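Local coordinates for protein putative drug/sodium antiporter (Escherichia coli, PDB 4Z3N) that probably exports the genotoxin colibactin across the cell membrane as an antiporter of the MATE family, at residues Ile90-Arg98 / Ser393-Lys401. Sequence-based numbering, arbitrary orientation.
Sequences IGMGSLLSR and SEYYQAIGK
Ser94 and Arg98, one turn apart on helix 75-101, meet the last turn of helix 382-399 at the carbonyls of Gln397 and Ala398. A chi1 of 179°, with OG trans to the Ser94 N, points the hydroxyl across to the other helix, where Ser94 OG donates a hydrogen bond to Gln397 O; its modelled length of 2.4 Å is doubtful. The Arg98 chain, bent at chi2 and chi3, carries its guanidinium past Ala398 O and lays one face against the turn: Gly400 N lies over the centre of the group, 3.8 Å from Arg98 CZ. Arg98 NH2 lies 3.5 Å from Gly400 CA and forms a salt bridge with Glu255 of helix 250-284, which brings a third helix to the site. One turn before Ser94, Ile90 CG2 packs on Gln397 CB at 4.1 Å, and Ile90 CD1 approaches Glu394 OE2. Gln397 NE2 is hydrogen-bonded to Gln263 OE1 and Val259 O, both on helix 250-284. Gly400, at positive phi, closes the helix in a Schellman motif, with Lys401 N bonded to Tyr396 O. The axes cross at -58°, 8.7 Å apart: a buried crossing that sets this C-cap against helix 75-101 and joins segments from the two MatE family regions, consistent with the two-lobed MATE fold.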
loop_
_atom_site.group_PDB
_atom_site.type_symbol
_atom_site.label_atom_id
_atom_site.label_comp_id
_atom_site.label_asym_id
_atom_site.label_seq_id
_atom_site.Cartn_x
_atom_site.Cartn_y
_atom_site.Cartn_z
ATOM N N ILE A 90 8.424 -5.185 2.898
ATOM C CA ILE A 90 9.421 -4.142 2.669
ATOM C C ILE A 90 10.644 -4.436 3.551
ATOM O O ILE A 90 11.785 -4.286 3.124
ATOM C CB ILE A 90 8.836 -2.706 2.956
ATOM C CG1 ILE A 90 7.763 -2.335 1.933
ATOM C CG2 ILE A 90 9.909 -1.620 2.883
ATOM C CD1 ILE A 90 8.289 -2.216 0.495
ATOM N N GLY A 91 10.402 -4.890 4.772
ATOM C CA GLY A 91 11.476 -5.361 5.616
ATOM C C GLY A 91 12.254 -6.446 4.887
ATOM O O GLY A 91 13.494 -6.443 4.839
ATOM N N MET A 92 11.528 -7.391 4.312
ATOM C CA MET A 92 12.169 -8.420 3.521
ATOM C C MET A 92 12.882 -7.798 2.309
ATOM O O MET A 92 14.086 -7.983 2.138
ATOM C CB MET A 92 11.148 -9.464 3.079
ATOM C CG MET A 92 11.767 -10.762 2.537
ATOM S SD MET A 92 12.687 -11.751 3.743
ATOM C CE MET A 92 12.996 -13.229 2.797
ATOM N N GLY A 93 12.142 -7.057 1.485
ATOM C CA GLY A 93 12.697 -6.424 0.307
ATOM C C GLY A 93 13.894 -5.532 0.616
ATOM O O GLY A 93 14.870 -5.473 -0.129
ATOM N N SER A 94 13.832 -4.832 1.735
ATOM C CA SER A 94 14.857 -3.852 2.041
ATOM C C SER A 94 16.164 -4.572 2.406
ATOM O O SER A 94 17.246 -4.238 1.923
ATOM C CB SER A 94 14.373 -2.940 3.170
ATOM O OG SER A 94 15.348 -1.982 3.522
ATOM N N LEU A 95 16.031 -5.595 3.237
ATOM C CA LEU A 95 17.163 -6.293 3.811
ATOM C C LEU A 95 17.851 -7.235 2.807
ATOM O O LEU A 95 19.075 -7.339 2.767
ATOM C CB LEU A 95 16.683 -7.070 5.024
ATOM C CG LEU A 95 17.523 -6.942 6.272
ATOM C CD1 LEU A 95 18.073 -5.556 6.292
ATOM C CD2 LEU A 95 16.676 -7.201 7.500
ATOM N N LEU A 96 17.042 -7.918 2.005
ATOM C CA LEU A 96 17.536 -8.867 1.030
ATOM C C LEU A 96 18.287 -8.149 -0.090
ATOM O O LEU A 96 19.393 -8.550 -0.483
ATOM C CB LEU A 96 16.369 -9.696 0.468
ATOM C CG LEU A 96 16.707 -10.649 -0.688
ATOM C CD1 LEU A 96 17.681 -11.723 -0.236
ATOM C CD2 LEU A 96 15.462 -11.269 -1.301
ATOM N N SER A 97 17.684 -7.077 -0.585
ATOM C CA SER A 97 18.266 -6.302 -1.670
ATOM C C SER A 97 19.618 -5.655 -1.290
ATOM O O SER A 97 20.486 -5.513 -2.155
ATOM C CB SER A 97 17.276 -5.224 -2.141
ATOM O OG SER A 97 17.367 -4.094 -1.298
ATOM N N ARG A 98 19.788 -5.256 -0.024
ATOM C CA ARG A 98 21.092 -4.739 0.436
ATOM C C ARG A 98 22.115 -5.876 0.582
ATOM O O ARG A 98 23.280 -5.713 0.213
ATOM C CB ARG A 98 20.990 -3.960 1.764
ATOM C CG ARG A 98 19.837 -2.988 1.809
ATOM C CD ARG A 98 20.123 -1.694 2.548
ATOM N NE ARG A 98 19.967 -1.717 4.008
ATOM C CZ ARG A 98 18.877 -2.061 4.673
ATOM N NH1 ARG A 98 17.800 -2.480 4.046
ATOM N NH2 ARG A 98 18.875 -1.996 5.985
ATOM N N SER A 393 10.317 8.382 0.813
ATOM C CA SER A 393 10.098 7.411 1.902
ATOM C C SER A 393 10.597 6.004 1.572
ATOM O O SER A 393 11.150 5.308 2.417
ATOM C CB SER A 393 8.619 7.327 2.268
ATOM O OG SER A 393 8.264 8.421 3.083
ATOM N N GLU A 394 10.361 5.589 0.336
ATOM C CA GLU A 394 10.818 4.308 -0.149
ATOM C C GLU A 394 12.359 4.234 -0.085
ATOM O O GLU A 394 12.912 3.202 0.304
ATOM C CB GLU A 394 10.316 4.085 -1.581
ATOM C CG GLU A 394 10.171 2.622 -1.993
ATOM C CD GLU A 394 9.031 1.929 -1.257
ATOM O OE1 GLU A 394 8.435 2.581 -0.369
ATOM O OE2 GLU A 394 8.721 0.745 -1.563
ATOM N N TYR A 395 13.027 5.333 -0.458
ATOM C CA TYR A 395 14.483 5.430 -0.464
ATOM C C TYR A 395 15.101 5.194 0.931
ATOM O O TYR A 395 16.078 4.449 1.089
ATOM C CB TYR A 395 14.914 6.806 -1.015
ATOM C CG TYR A 395 16.423 7.024 -1.072
ATOM C CD1 TYR A 395 17.113 7.492 0.037
ATOM C CD2 TYR A 395 17.148 6.757 -2.224
ATOM C CE1 TYR A 395 18.464 7.694 0.010
ATOM C CE2 TYR A 395 18.517 6.955 -2.260
ATOM C CZ TYR A 395 19.175 7.424 -1.132
ATOM O OH TYR A 395 20.548 7.645 -1.134
ATOM N N TYR A 396 14.538 5.830 1.943
ATOM C CA TYR A 396 15.025 5.623 3.292
ATOM C C TYR A 396 14.741 4.210 3.809
ATOM O O TYR A 396 15.526 3.643 4.566
ATOM C CB TYR A 396 14.430 6.674 4.220
ATOM C CG TYR A 396 15.061 8.020 3.983
ATOM C CD1 TYR A 396 16.400 8.239 4.286
ATOM C CD2 TYR A 396 14.336 9.061 3.425
ATOM C CE1 TYR A 396 16.996 9.470 4.055
ATOM C CE2 TYR A 396 14.916 10.289 3.190
ATOM C CZ TYR A 396 16.239 10.497 3.507
ATOM O OH TYR A 396 16.791 11.735 3.272
ATOM N N GLN A 397 13.634 3.633 3.386
ATOM C CA GLN A 397 13.330 2.262 3.740
ATOM C C GLN A 397 14.347 1.330 3.100
ATOM O O GLN A 397 14.828 0.385 3.724
ATOM C CB GLN A 397 11.913 1.903 3.299
ATOM C CG GLN A 397 10.839 2.651 4.056
ATOM C CD GLN A 397 10.617 2.078 5.431
ATOM O OE1 GLN A 397 11.526 2.080 6.283
ATOM N NE2 GLN A 397 9.408 1.554 5.659
ATOM N N ALA A 398 14.691 1.622 1.854
ATOM C CA ALA A 398 15.657 0.817 1.130
ATOM C C ALA A 398 17.035 0.857 1.798
ATOM O O ALA A 398 17.734 -0.161 1.819
ATOM C CB ALA A 398 15.744 1.271 -0.328
ATOM N N ILE A 399 17.436 2.012 2.334
ATOM C CA ILE A 399 18.786 2.133 2.885
ATOM C C ILE A 399 18.825 1.899 4.408
ATOM O O ILE A 399 19.880 2.049 5.031
ATOM C CB ILE A 399 19.438 3.522 2.563
ATOM C CG1 ILE A 399 18.662 4.664 3.213
ATOM C CG2 ILE A 399 19.576 3.735 1.042
ATOM C CD1 ILE A 399 19.494 5.887 3.438
ATOM N N GLY A 400 17.683 1.542 5.003
ATOM C CA GLY A 400 17.632 1.195 6.410
ATOM C C GLY A 400 17.540 2.358 7.385
ATOM O O GLY A 400 18.074 2.286 8.492
ATOM N N LYS A 401 16.860 3.429 6.985
ATOM C CA LYS A 401 16.726 4.605 7.832
ATOM C C LYS A 401 15.269 5.087 7.933
ATOM O O LYS A 401 14.946 6.209 7.541
ATOM C CB LYS A 401 17.632 5.719 7.301
ATOM C CG LYS A 401 19.116 5.322 7.215
ATOM C CD LYS A 401 19.735 5.301 8.582
ATOM C CE LYS A 401 21.162 4.794 8.556
ATOM N NZ LYS A 401 21.764 4.978 9.907
#